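Local coordinates for protein tryparedoxin II (Crithidia fasciculata, PDB 1I5G) that probably carries reducing equivalents from trypanothione to partner proteins as a thioredoxin-like dithiol-disulfide oxidoreductase of a trypanosomatid parasite, at residues S1-F6 with V31-S36; P24-K29 with E64-S69; I51-A56 with K138-P143. The protein carries 1 engineered substitution. One frame throughout, in Å; residues are numbered along the deposited sequence.

Interaction 1: residues S1-F6 with V31-S36; sequences SGLKKF and VFFYFS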
ATOM      1  N   SER A   1      -5.003   1.707  17.424  1.00 22.66           N
ATOM      2  CA  SER A   1      -4.955   1.296  15.992  1.00 22.34           C
ATOM      3  C   SER A   1      -4.526  -0.167  15.867  1.00 22.60           C
ATOM      4  O   SER A   1      -3.328  -0.413  15.835  1.00 25.15           O
ATOM      5  CB  SER A   1      -3.867   2.081  15.237  1.00 21.67           C
ATOM      6  OG  SER A   1      -3.681   1.712  13.867  1.00 18.97           O
ATOM      7  N   GLY A   2      -5.312  -1.239  15.900  1.00 22.80           N
ATOM      8  CA  GLY A   2      -5.609  -2.068  14.750  1.00 19.83           C
ATOM      9  C   GLY A   2      -4.408  -2.297  13.865  1.00 17.08           C
ATOM     10  O   GLY A   2      -4.032  -3.442  13.674  1.00 17.10           O
ATOM     11  N   LEU A   3      -3.805  -1.247  13.317  1.00 15.54           N
ATOM     12  CA  LEU A   3      -2.649  -1.475  12.454  1.00 14.90           C
ATOM     13  C   LEU A   3      -1.305  -1.480  13.146  1.00 14.99           C
ATOM     14  O   LEU A   3      -0.301  -1.801  12.519  1.00 13.99           O
ATOM     15  CB  LEU A   3      -2.537  -0.441  11.337  1.00 15.27           C
ATOM     16  CG  LEU A   3      -3.711  -0.441  10.368  1.00 15.12           C
ATOM     17  CD1 LEU A   3      -3.552   0.784   9.513  1.00 16.51           C
ATOM     18  CD2 LEU A   3      -3.768  -1.706   9.560  1.00 15.04           C
ATOM     19  N   LYS A   4      -1.302  -1.123  14.424  1.00 15.13           N
ATOM     20  CA  LYS A   4      -0.070  -1.009  15.183  1.00 17.34           C
ATOM     21  C   LYS A   4       0.726  -2.283  15.254  1.00 16.96           C
ATOM     22  O   LYS A   4       1.901  -2.118  15.555  1.00 20.94           O
ATOM     23  CB  LYS A   4      -0.281  -0.476  16.600  1.00 19.50           C
ATOM     24  CG  LYS A   4       0.254   0.943  16.725  1.00 22.12           C
ATOM     25  CD  LYS A   4       1.763   0.929  16.892  1.00 23.69           C
ATOM     26  CE  LYS A   4       2.382   2.200  17.482  1.00 24.82           C
ATOM     27  NZ  LYS A   4       3.874   2.181  17.344  1.00 25.72           N
ATOM     28  N   LYS A   5       0.193  -3.484  15.021  1.00 13.98           N
ATOM     29  CA  LYS A   5       0.868  -4.786  14.964  1.00 13.40           C
ATOM     30  C   LYS A   5       1.585  -4.964  13.613  1.00 12.23           C
ATOM     31  O   LYS A   5       2.334  -5.929  13.508  1.00 12.40           O
ATOM     32  CB  LYS A   5      -0.086  -5.987  15.192  1.00 13.74           C
ATOM     33  CG  LYS A   5      -1.189  -6.235  14.139  1.00 14.62           C
ATOM     34  CD  LYS A   5      -2.067  -7.464  14.391  1.00 15.20           C
ATOM     35  CE  LYS A   5      -3.191  -7.762  13.378  1.00 16.04           C
ATOM     36  NZ  LYS A   5      -3.818  -9.103  13.606  1.00 17.18           N
ATOM     37  N   PHE A   6       1.318  -4.079  12.653  1.00 12.36           N
ATOM     38  CA  PHE A   6       1.928  -4.063  11.317  1.00 12.17           C
ATOM     39  C   PHE A   6       3.021  -2.985  11.142  1.00 11.41           C
ATOM     40  O   PHE A   6       3.678  -2.935  10.092  1.00 11.21           O
ATOM     41  CB  PHE A   6       0.839  -3.911  10.246  1.00 13.19           C
ATOM     42  CG  PHE A   6      -0.148  -5.038  10.182  1.00 14.24           C
ATOM     43  CD1 PHE A   6       0.253  -6.357  10.132  1.00 14.56           C
ATOM     44  CD2 PHE A   6      -1.508  -4.782  10.186  1.00 15.35           C
ATOM     45  CE1 PHE A   6      -0.645  -7.420  10.076  1.00 15.66           C
ATOM     46  CE2 PHE A   6      -2.420  -5.830  10.133  1.00 15.33           C
ATOM     47  CZ  PHE A   6      -1.998  -7.142  10.079  1.00 15.82           C
ATOM     48  N   VAL A  31      -6.953  -0.028   4.442  1.00  2.47           N
ATOM     49  CA  VAL A  31      -5.593   0.355   4.083  1.00  2.11           C
ATOM     50  C   VAL A  31      -5.048  -0.759   3.192  1.00  2.30           C
ATOM     51  O   VAL A  31      -5.017  -1.929   3.595  1.00  2.56           O
ATOM     52  CB  VAL A  31      -4.708   0.575   5.316  1.00  3.47           C
ATOM     53  CG1 VAL A  31      -3.292   0.909   4.833  1.00  3.62           C
ATOM     54  CG2 VAL A  31      -5.282   1.695   6.190  1.00  3.83           C
ATOM     55  N   PHE A  32      -4.636  -0.355   2.002  1.00  2.70           N
ATOM     56  CA  PHE A  32      -4.041  -1.292   1.042  1.00  2.83           C
ATOM     57  C   PHE A  32      -2.535  -1.182   1.038  1.00  3.47           C
ATOM     58  O   PHE A  32      -1.968  -0.142   0.706  1.00  4.45           O
ATOM     59  CB  PHE A  32      -4.575  -1.065  -0.385  1.00  3.08           C
ATOM     60  CG  PHE A  32      -6.015  -1.426  -0.534  1.00  3.89           C
ATOM     61  CD1 PHE A  32      -6.988  -0.479  -0.283  1.00  6.46           C
ATOM     62  CD2 PHE A  32      -6.441  -2.712  -0.886  1.00  4.37           C
ATOM     63  CE1 PHE A  32      -8.334  -0.777  -0.401  1.00  7.85           C
ATOM     64  CE2 PHE A  32      -7.759  -3.049  -1.009  1.00  5.08           C
ATOM     65  CZ  PHE A  32      -8.719  -2.080  -0.762  1.00  6.26           C
ATOM     66  N   PHE A  33      -1.885  -2.287   1.364  1.00  2.60           N
ATOM     67  CA  PHE A  33      -0.441  -2.405   1.390  1.00  3.04           C
ATOM     68  C   PHE A  33      -0.042  -2.847   0.002  1.00  2.79           C
ATOM     69  O   PHE A  33      -0.399  -3.917  -0.484  1.00  2.65           O
ATOM     70  CB  PHE A  33      -0.048  -3.416   2.443  1.00  3.35           C
ATOM     71  CG  PHE A  33      -0.257  -2.965   3.856  1.00  3.97           C
ATOM     72  CD1 PHE A  33      -1.493  -3.115   4.446  1.00  5.49           C
ATOM     73  CD2 PHE A  33       0.773  -2.399   4.581  1.00  5.68           C
ATOM     74  CE1 PHE A  33      -1.678  -2.699   5.742  1.00  7.09           C
ATOM     75  CE2 PHE A  33       0.583  -1.977   5.901  1.00  7.21           C
ATOM     76  CZ  PHE A  33      -0.661  -2.142   6.460  1.00  6.52           C
ATOM     77  N   TYR A  34       0.709  -1.995  -0.684  1.00  2.67           N
ATOM     78  CA  TYR A  34       1.067  -2.186  -2.081  1.00  3.01           C
ATOM     79  C   TYR A  34       2.537  -2.546  -2.181  1.00  2.71           C
ATOM     80  O   TYR A  34       3.443  -1.731  -2.017  1.00  2.28           O
ATOM     81  CB  TYR A  34       0.804  -0.887  -2.889  1.00  2.57           C
ATOM     82  CG  TYR A  34       1.207  -0.933  -4.355  1.00  2.23           C
ATOM     83  CD1 TYR A  34       1.073  -2.109  -5.062  1.00  3.14           C
ATOM     84  CD2 TYR A  34       1.726   0.167  -5.034  1.00  3.48           C
ATOM     85  CE1 TYR A  34       1.416  -2.200  -6.363  1.00  2.46           C
ATOM     86  CE2 TYR A  34       2.076   0.071  -6.345  1.00  2.87           C
ATOM     87  CZ  TYR A  34       1.925  -1.117  -7.032  1.00  2.74           C
ATOM     88  OH  TYR A  34       2.296  -1.264  -8.365  1.00  3.39           O
ATOM     89  N   PHE A  35       2.800  -3.815  -2.451  1.00  2.05           N
ATOM     90  CA  PHE A  35       4.145  -4.366  -2.610  1.00  2.50           C
ATOM     91  C   PHE A  35       4.553  -4.202  -4.056  1.00  2.27           C
ATOM     92  O   PHE A  35       3.899  -4.757  -4.965  1.00  2.59           O
ATOM     93  CB  PHE A  35       4.126  -5.841  -2.176  1.00  2.37           C
ATOM     94  CG  PHE A  35       3.822  -6.002  -0.694  1.00  3.04           C
ATOM     95  CD1 PHE A  35       2.525  -5.961  -0.230  1.00  2.91           C
ATOM     96  CD2 PHE A  35       4.842  -6.197   0.234  1.00  3.62           C
ATOM     97  CE1 PHE A  35       2.258  -6.099   1.129  1.00  3.29           C
ATOM     98  CE2 PHE A  35       4.580  -6.327   1.565  1.00  4.46           C
ATOM     99  CZ  PHE A  35       3.300  -6.279   1.993  1.00  3.77           C
ATOM    100  N   SER A  36       5.616  -3.438  -4.287  1.00  2.73           N
ATOM    101  CA  SER A  36       6.006  -3.089  -5.649  1.00  2.56           C
ATOM    102  C   SER A  36       7.449  -2.587  -5.662  1.00  2.99           C
ATOM    103  O   SER A  36       8.022  -2.320  -4.598  1.00  3.01           O
ATOM    104  CB  SER A  36       5.085  -1.939  -6.082  1.00  3.46           C
ATOM    105  OG  SER A  36       5.110  -1.689  -7.475  1.00  5.07           O
TER
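Strand 30-36 of the thioredoxin-like central sheet is met at one face by the N-terminal loop, whose L3 and F6 rest on V31 and F33. The loop bends through a type I turn from L3 to F6, closed by the backbone hydrogen bond from F6 N to L3 O at 2.8 Å; the side chains of both residues leave the backbone toward the strand. L3 does most of the touching, with one methyl for each strand residue. Its CD1 reaches CG2 of V31 at 3.9 Å, and its CD2 comes to the edge of the F33 ring, near the ring plane, 4.4 Å from CZ. F6 adds its CB, 4.4 Å from CZ of F33, approaching that ring obliquely. V31 holds CG1 anti to its backbone N (chi1 177°), which leaves CG2 as the branch that meets L3. Beyond the pair, F104 meets the rings of both F6 and F33, L100 of helix 94-103 touches the same two residues, and V115 of strand 111-116 lies against L3 and F33. Loop and strand share no hydrogen bond; the wholly apolar contact is probably held by dispersion and the burial of hydrocarbon, shared with L100, F104 and V115.

Interaction 2: residues P24-K29 with E64-S69; sequences PSLAGK and EVMLIS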
ATOM      1  N   PRO A  24      -3.151   7.234  13.501  1.00 10.28           N
ATOM      2  CA  PRO A  24      -4.559   7.600  13.693  1.00 10.02           C
ATOM      3  C   PRO A  24      -5.307   8.205  12.519  1.00 10.57           C
ATOM      4  O   PRO A  24      -6.535   8.158  12.549  1.00  8.84           O
ATOM      5  CB  PRO A  24      -4.464   8.650  14.809  1.00  9.25           C
ATOM      6  CG  PRO A  24      -3.304   8.155  15.627  1.00  9.66           C
ATOM      7  CD  PRO A  24      -2.289   7.885  14.503  1.00  9.55           C
ATOM      8  N   SER A  25      -4.577   8.734  11.545  1.00  8.37           N
ATOM      9  CA  SER A  25      -5.210   9.319  10.377  1.00  9.12           C
ATOM     10  C   SER A  25      -5.753   8.245   9.440  1.00  9.45           C
ATOM     11  O   SER A  25      -6.412   8.579   8.440  1.00  9.20           O
ATOM     12  CB  SER A  25      -4.231  10.205   9.602  1.00  8.79           C
ATOM     13  OG  SER A  25      -3.143   9.397   9.174  1.00 10.04           O
ATOM     14  N   LEU A  26      -5.457   6.989   9.791  1.00  7.57           N
ATOM     15  CA  LEU A  26      -5.991   5.886   9.024  1.00  6.04           C
ATOM     16  C   LEU A  26      -7.183   5.239   9.719  1.00  4.48           C
ATOM     17  O   LEU A  26      -7.760   4.347   9.123  1.00  5.28           O
ATOM     18  CB  LEU A  26      -4.896   4.835   8.780  1.00  7.36           C
ATOM     19  CG  LEU A  26      -3.618   5.394   8.159  1.00  8.77           C
ATOM     20  CD1 LEU A  26      -2.492   4.356   8.068  1.00  9.73           C
ATOM     21  CD2 LEU A  26      -3.986   5.931   6.845  1.00  8.99           C
ATOM     22  N   ALA A  27      -7.539   5.688  10.913  1.00  4.78           N
ATOM     23  CA  ALA A  27      -8.709   5.168  11.609  1.00  5.57           C
ATOM     24  C   ALA A  27      -9.923   5.152  10.702  1.00  5.41           C
ATOM     25  O   ALA A  27     -10.227   6.052   9.936  1.00  5.34           O
ATOM     26  CB  ALA A  27      -9.005   5.979  12.852  1.00  6.30           C
ATOM     27  N   GLY A  28     -10.653   4.040  10.813  1.00  3.95           N
ATOM     28  CA  GLY A  28     -11.876   3.849  10.054  1.00  3.73           C
ATOM     29  C   GLY A  28     -11.771   3.467   8.588  1.00  3.80           C
ATOM     30  O   GLY A  28     -12.772   3.217   7.950  1.00  5.39           O
ATOM     31  N   LYS A  29     -10.543   3.431   8.069  1.00  3.69           N
ATOM     32  CA  LYS A  29     -10.314   3.188   6.639  1.00  3.69           C
ATOM     33  C   LYS A  29      -9.992   1.735   6.364  1.00  3.06           C
ATOM     34  O   LYS A  29      -9.656   0.957   7.268  1.00  3.31           O
ATOM     35  CB  LYS A  29      -9.170   4.061   6.119  1.00  4.98           C
ATOM     36  CG  LYS A  29      -9.370   5.567   6.311  1.00  5.93           C
ATOM     37  CD  LYS A  29      -8.399   6.462   5.524  1.00  6.91           C
ATOM     38  CE  LYS A  29      -8.878   7.949   5.512  1.00  9.95           C
ATOM     39  NZ  LYS A  29      -8.154   8.777   4.510  1.00 12.64           N
ATOM     40  N   GLU A  64      -6.910   4.060   1.854  1.00  2.87           N
ATOM     41  CA  GLU A  64      -5.568   4.606   1.681  1.00  2.78           C
ATOM     42  C   GLU A  64      -4.687   3.528   1.034  1.00  2.80           C
ATOM     43  O   GLU A  64      -4.988   2.348   1.181  1.00  2.92           O
ATOM     44  CB  GLU A  64      -4.987   5.046   3.024  1.00  3.65           C
ATOM     45  CG  GLU A  64      -3.686   5.831   2.949  1.00  4.75           C
ATOM     46  CD  GLU A  64      -3.803   6.967   1.974  1.00  4.43           C
ATOM     47  OE1 GLU A  64      -4.285   8.038   2.426  1.00  7.63           O
ATOM     48  OE2 GLU A  64      -3.460   6.830   0.812  1.00  4.12           O
ATOM     49  N   VAL A  65      -3.621   3.914   0.347  1.00  2.13           N
ATOM     50  CA  VAL A  65      -2.646   2.978  -0.188  1.00  2.27           C
ATOM     51  C   VAL A  65      -1.318   3.309   0.464  1.00  2.79           C
ATOM     52  O   VAL A  65      -0.962   4.475   0.651  1.00  3.61           O
ATOM     53  CB  VAL A  65      -2.579   3.023  -1.729  1.00  2.82           C
ATOM     54  CG1 VAL A  65      -1.412   2.263  -2.301  1.00  3.11           C
ATOM     55  CG2 VAL A  65      -3.916   2.636  -2.373  1.00  3.32           C
ATOM     56  N   MET A  66      -0.560   2.265   0.815  1.00  2.45           N
ATOM     57  CA  MET A  66       0.770   2.417   1.365  1.00  3.57           C
ATOM     58  C   MET A  66       1.765   1.569   0.601  1.00  3.24           C
ATOM     59  O   MET A  66       1.664   0.343   0.613  1.00  2.84           O
ATOM     60  CB  MET A  66       0.830   2.047   2.821  1.00  6.18           C
ATOM     61  CG  MET A  66       2.130   2.583   3.414  1.00  8.79           C
ATOM     62  SD  MET A  66       2.291   2.088   5.127  1.00 10.19           S
ATOM     63  CE  MET A  66       0.940   3.296   5.842  1.00  9.47           C
ATOM     64  N   LEU A  67       2.741   2.203  -0.021  1.00  2.77           N
ATOM     65  CA  LEU A  67       3.807   1.487  -0.706  1.00  2.73           C
ATOM     66  C   LEU A  67       4.700   0.782   0.298  1.00  2.46           C
ATOM     67  O   LEU A  67       5.211   1.436   1.214  1.00  2.18           O
ATOM     68  CB  LEU A  67       4.686   2.496  -1.467  1.00  2.39           C
ATOM     69  CG  LEU A  67       5.926   1.929  -2.154  1.00  2.82           C
ATOM     70  CD1 LEU A  67       5.524   0.909  -3.214  1.00  3.51           C
ATOM     71  CD2 LEU A  67       6.807   3.002  -2.729  1.00  2.28           C
ATOM     72  N   ILE A  68       4.872  -0.521   0.067  1.00  2.22           N
ATOM     73  CA  ILE A  68       5.832  -1.351   0.795  1.00  2.60           C
ATOM     74  C   ILE A  68       6.838  -1.743  -0.282  1.00  2.15           C
ATOM     75  O   ILE A  68       6.573  -2.576  -1.142  1.00  2.53           O
ATOM     76  CB  ILE A  68       5.163  -2.546   1.472  1.00  2.79           C
ATOM     77  CG1 ILE A  68       3.954  -2.149   2.317  1.00  3.53           C
ATOM     78  CG2 ILE A  68       6.229  -3.242   2.316  1.00  3.38           C
ATOM     79  CD1 ILE A  68       4.225  -1.088   3.362  1.00  4.05           C
ATOM     80  N   SER A  69       8.016  -1.122  -0.247  1.00  2.29           N
ATOM     81  CA  SER A  69       8.929  -1.166  -1.388  1.00  2.37           C
ATOM     82  C   SER A  69       9.918  -2.300  -1.395  1.00  3.25           C
ATOM     83  O   SER A  69      10.654  -2.502  -0.437  1.00  2.66           O
ATOM     84  CB  SER A  69       9.716   0.149  -1.427  1.00  3.34           C
ATOM     85  OG  SER A  69      10.826   0.072  -2.304  1.00  3.56           O
TER
HETATM   86  O   HOH W   1      -5.348   8.309   4.948  1.00 10.30           O
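K29 and E64 bring the two backbones nearest, with CA atoms 7.0 Å apart, where a type II turn from L26 to K29 leads out of the 3-10 turn that ends at L26 and faces the start of strand 63-69. The type II turn is closed by a backbone hydrogen bond from K29 N to L26 O of 3.1 Å, and G28 takes the positive phi (77°) of its third position. L26 brings a separate methyl to each of two strand residues. Its CD2 lies on the aliphatic part of E64, 3.9 Å from CG, the two side chains crossing at about a right angle. Its CD1 reaches the terminal methyl of M66, 4.2 Å from CE. The E64 chain leaves with CG anti to the backbone N and then bends at chi2 (51°), which folds the carboxylate back toward its own strand. OE2 thereby accepts from V65 N at 3.0 Å, on the anti side and 23° out of the carboxylate plane; its second partner is the hydroxyl of Y54. OE1 turns to K29 through a water, which accepts from K29 NZ at 2.9 Å and donates to E64 OE1 at 2.8 Å. The charges are too far apart for a direct salt bridge, yet the lysine and the two hydrogen bonds at OE2 would be expected to help stabilise a negative carboxylate in this buried setting. Strand 30-36 runs beside strand 63-69, and its V31 touches L26. L87 of strand 87-88, which flanks strand 63-69 on its other side, touches L26, E64 and M66, and Y54 comes in from helix 41-57.

Interaction 3: residues I51-A56 with K138-P143; sequences IDFYKA and KDFPWP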
ATOM      1  N   ILE A  51      -2.955   4.224  -9.577  1.00  5.74           N
ATOM      2  CA  ILE A  51      -3.115   5.668  -9.458  1.00  6.43           C
ATOM      3  C   ILE A  51      -4.488   6.166  -9.918  1.00  6.26           C
ATOM      4  O   ILE A  51      -5.143   6.935  -9.226  1.00  6.49           O
ATOM      5  CB  ILE A  51      -1.958   6.403 -10.173  1.00  6.89           C
ATOM      6  CG1 ILE A  51      -0.616   6.128  -9.475  1.00  7.60           C
ATOM      7  CG2 ILE A  51      -2.210   7.905 -10.308  1.00  7.75           C
ATOM      8  CD1 ILE A  51       0.603   6.671 -10.202  1.00  9.06           C
ATOM      9  N   ASP A  52      -4.939   5.717 -11.075  1.00  6.44           N
ATOM     10  CA  ASP A  52      -6.238   6.149 -11.583  1.00  7.24           C
ATOM     11  C   ASP A  52      -7.309   5.692 -10.604  1.00  7.18           C
ATOM     12  O   ASP A  52      -8.276   6.401 -10.272  1.00  7.40           O
ATOM     13  CB  ASP A  52      -6.505   5.593 -12.988  1.00 10.42           C
ATOM     14  CG  ASP A  52      -5.634   6.216 -14.088  1.00 12.74           C
ATOM     15  OD1 ASP A  52      -5.014   7.277 -13.851  1.00 14.98           O
ATOM     16  OD2 ASP A  52      -5.601   5.621 -15.188  1.00 16.03           O
ATOM     17  N   PHE A  53      -7.221   4.474 -10.063  1.00  5.44           N
ATOM     18  CA  PHE A  53      -8.176   3.910  -9.119  1.00  4.79           C
ATOM     19  C   PHE A  53      -8.228   4.732  -7.833  1.00  5.66           C
ATOM     20  O   PHE A  53      -9.307   5.018  -7.307  1.00  4.88           O
ATOM     21  CB  PHE A  53      -7.796   2.461  -8.795  1.00  5.04           C
ATOM     22  CG  PHE A  53      -8.882   1.717  -8.079  1.00  4.81           C
ATOM     23  CD1 PHE A  53      -8.975   1.749  -6.694  1.00  4.51           C
ATOM     24  CD2 PHE A  53      -9.827   0.983  -8.780  1.00  4.46           C
ATOM     25  CE1 PHE A  53      -9.963   1.077  -6.045  1.00  5.03           C
ATOM     26  CE2 PHE A  53     -10.830   0.302  -8.140  1.00  4.97           C
ATOM     27  CZ  PHE A  53     -10.895   0.360  -6.757  1.00  4.75           C
ATOM     28  N   TYR A  54      -7.053   5.092  -7.344  1.00  4.10           N
ATOM     29  CA  TYR A  54      -6.922   5.902  -6.147  1.00  4.41           C
ATOM     30  C   TYR A  54      -7.545   7.293  -6.344  1.00  5.54           C
ATOM     31  O   TYR A  54      -8.266   7.779  -5.489  1.00  5.98           O
ATOM     32  CB  TYR A  54      -5.473   6.064  -5.795  1.00  4.45           C
ATOM     33  CG  TYR A  54      -5.106   6.748  -4.525  1.00  4.32           C
ATOM     34  CD1 TYR A  54      -5.088   6.087  -3.305  1.00  3.79           C
ATOM     35  CD2 TYR A  54      -4.757   8.081  -4.528  1.00  4.68           C
ATOM     36  CE1 TYR A  54      -4.735   6.676  -2.137  1.00  3.99           C
ATOM     37  CE2 TYR A  54      -4.388   8.705  -3.343  1.00  4.70           C
ATOM     38  CZ  TYR A  54      -4.383   8.002  -2.134  1.00  4.40           C
ATOM     39  OH  TYR A  54      -3.993   8.650  -0.978  1.00  5.53           O
ATOM     40  N   LYS A  55      -7.264   7.933  -7.480  1.00  6.68           N
ATOM     41  CA  LYS A  55      -7.844   9.258  -7.695  1.00  8.16           C
ATOM     42  C   LYS A  55      -9.353   9.146  -7.777  1.00  8.91           C
ATOM     43  O   LYS A  55     -10.093   9.973  -7.256  1.00  8.67           O
ATOM     44  CB  LYS A  55      -7.263   9.865  -8.969  1.00 11.26           C
ATOM     45  CG  LYS A  55      -5.785  10.159  -8.846  1.00 14.54           C
ATOM     46  CD  LYS A  55      -5.225  10.724 -10.152  1.00 17.13           C
ATOM     47  CE  LYS A  55      -3.732  10.958 -10.181  1.00 18.27           C
ATOM     48  NZ  LYS A  55      -3.235  11.225 -11.571  1.00 20.61           N
ATOM     49  N   ALA A  56      -9.871   8.113  -8.419  1.00  6.33           N
ATOM     50  CA  ALA A  56     -11.306   7.966  -8.562  1.00  7.52           C
ATOM     51  C   ALA A  56     -12.046   7.652  -7.276  1.00  7.21           C
ATOM     52  O   ALA A  56     -13.142   8.151  -7.010  1.00  8.29           O
ATOM     53  CB  ALA A  56     -11.608   6.899  -9.606  1.00  7.25           C
ATOM     54  N   LYS A 138     -17.225  -1.291  -8.232  1.00  5.57           N
ATOM     55  CA  LYS A 138     -18.581  -1.791  -7.949  1.00  5.86           C
ATOM     56  C   LYS A 138     -18.647  -2.811  -6.819  1.00  7.09           C
ATOM     57  O   LYS A 138     -19.603  -2.879  -6.046  1.00  8.12           O
ATOM     58  CB  LYS A 138     -19.245  -2.366  -9.206  1.00  6.73           C
ATOM     59  CG  LYS A 138     -19.378  -1.398 -10.359  1.00  6.71           C
ATOM     60  CD  LYS A 138     -19.839  -2.079 -11.626  1.00  7.39           C
ATOM     61  CE  LYS A 138     -20.006  -1.015 -12.691  1.00  7.58           C
ATOM     62  NZ  LYS A 138     -20.350  -1.600 -14.030  1.00  9.22           N
ATOM     63  N   ASP A 139     -17.617  -3.647  -6.673  1.00  6.24           N
ATOM     64  CA  ASP A 139     -17.591  -4.730  -5.708  1.00  6.84           C
ATOM     65  C   ASP A 139     -16.524  -4.553  -4.657  1.00  5.61           C
ATOM     66  O   ASP A 139     -16.210  -5.448  -3.885  1.00  5.30           O
ATOM     67  CB  ASP A 139     -17.338  -6.055  -6.428  1.00  8.62           C
ATOM     68  CG  ASP A 139     -18.476  -6.492  -7.328  1.00 11.37           C
ATOM     69  OD1 ASP A 139     -19.642  -6.225  -6.988  1.00 12.86           O
ATOM     70  OD2 ASP A 139     -18.199  -7.117  -8.389  1.00 16.08           O
ATOM     71  N   PHE A 140     -15.961  -3.361  -4.631  1.00  4.46           N
ATOM     72  CA  PHE A 140     -14.957  -2.999  -3.604  1.00  5.70           C
ATOM     73  C   PHE A 140     -15.553  -3.232  -2.216  1.00  6.68           C
ATOM     74  O   PHE A 140     -16.754  -2.926  -2.016  1.00  9.10           O
ATOM     75  CB  PHE A 140     -14.692  -1.494  -3.712  1.00  6.49           C
ATOM     76  CG  PHE A 140     -13.746  -0.973  -2.661  1.00  5.84           C
ATOM     77  CD1 PHE A 140     -14.200  -0.565  -1.408  1.00  7.37           C
ATOM     78  CD2 PHE A 140     -12.393  -0.898  -2.930  1.00  6.82           C
ATOM     79  CE1 PHE A 140     -13.283  -0.092  -0.477  1.00  7.88           C
ATOM     80  CE2 PHE A 140     -11.495  -0.427  -1.991  1.00  8.01           C
ATOM     81  CZ  PHE A 140     -11.944  -0.032  -0.781  1.00  7.82           C
ATOM     82  N   PRO A 141     -14.803  -3.746  -1.236  1.00  6.09           N
ATOM     83  CA  PRO A 141     -13.366  -4.078  -1.255  1.00  6.26           C
ATOM     84  C   PRO A 141     -12.996  -5.521  -1.600  1.00  5.43           C
ATOM     85  O   PRO A 141     -11.928  -5.995  -1.237  1.00  5.10           O
ATOM     86  CB  PRO A 141     -12.966  -3.853   0.202  1.00  7.94           C
ATOM     87  CG  PRO A 141     -14.212  -3.872   0.948  1.00  8.66           C
ATOM     88  CD  PRO A 141     -15.418  -4.051   0.072  1.00  8.12           C
ATOM     89  N   TRP A 142     -13.867  -6.209  -2.308  1.00  4.66           N
ATOM     90  CA  TRP A 142     -13.560  -7.532  -2.815  1.00  5.42           C
ATOM     91  C   TRP A 142     -13.130  -8.502  -1.719  1.00  5.58           C
ATOM     92  O   TRP A 142     -12.083  -9.138  -1.803  1.00  5.74           O
ATOM     93  CB  TRP A 142     -12.517  -7.437  -3.916  1.00  5.57           C
ATOM     94  CG  TRP A 142     -12.659  -6.313  -4.862  1.00  4.51           C
ATOM     95  CD1 TRP A 142     -13.629  -6.125  -5.827  1.00  4.34           C
ATOM     96  CD2 TRP A 142     -11.805  -5.172  -4.940  1.00  4.08           C
ATOM     97  NE1 TRP A 142     -13.391  -4.943  -6.484  1.00  5.03           N
ATOM     98  CE2 TRP A 142     -12.270  -4.345  -5.973  1.00  3.93           C
ATOM     99  CE3 TRP A 142     -10.657  -4.790  -4.250  1.00  4.42           C
ATOM    100  CZ2 TRP A 142     -11.632  -3.156  -6.327  1.00  4.34           C
ATOM    101  CZ3 TRP A 142     -10.030  -3.639  -4.589  1.00  5.50           C
ATOM    102  CH2 TRP A 142     -10.507  -2.825  -5.605  1.00  4.98           C
ATOM    103  N   PRO A 143     -13.940  -8.649  -0.684  1.00  6.72           N
ATOM    104  CA  PRO A 143     -13.476  -9.484   0.423  1.00  7.22           C
ATOM    105  C   PRO A 143     -13.225 -10.913  -0.045  1.00  7.89           C
ATOM    106  O   PRO A 143     -14.026 -11.519  -0.767  1.00  9.42           O
ATOM    107  CB  PRO A 143     -14.642  -9.464   1.397  1.00  7.57           C
ATOM    108  CG  PRO A 143     -15.832  -9.116   0.548  1.00  7.62           C
ATOM    109  CD  PRO A 143     -15.296  -8.111  -0.476  1.00  7.41           C
TER
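F53 holds CG anti to its backbone N (chi1 -167°), sending its ring out from helix 41-57, while W142 has CG beside its backbone N (chi1 -40°) and extends its indole from the opposite direction. CZ of F53 reaches the benzo edge of the indole, 3.4 Å from CH2 of W142 and 3.6 Å from its CZ2. The phenyl arrives near the indole plane, whereas CH2 of W142 approaches the phenyl obliquely. With planes at 46° and centroids of the F53 ring and the six-membered W142 ring 5.6 Å apart, the pair is neither a stack nor a T-shaped contact. F140 joins from the side, its CD2 lying at the F53 edge, 4.3 Å from CZ. Along the C-terminal segment a cis peptide precedes P141, whose CB lies over the centre of the F140 ring, and CA of F140 covers the rim of one indole face. W142 NE1 is hydrogen-bonded to D134, and V131 of helix 127-133 touches both F53 and W142. The contact thus joins the C-terminal tail to helix 41-57 across an aromatic cluster. The two segments meet through carbon atoms alone, which is consistent with dispersion and the burial of aromatic surface, while the one polar atom of the indole is satisfied by D134.

Interactions 1 and 2 lie on the central sheet, and interaction 3 packs against it. The first two have centres about 6 Å apart and share neighbouring strands, joined by hydrogen bonds such as the probable one between I68 N and Y34 O, 2.8 Å apart. Interaction 3, its centre about 17 Å from that of interaction 1 and about 14 Å from that of interaction 2, lies on the sheet face to which F32 points; CZ of F32 packs 3.5 Å from CE2 of F140. CD1 of Y54, 3.8 Å from CG2 of V65, lays helix 41-57 against interaction 2. The same helix follows W39 and C40 and includes P42, all three in the glutathionylspermidine pocket; none of the touching residues lines that pocket.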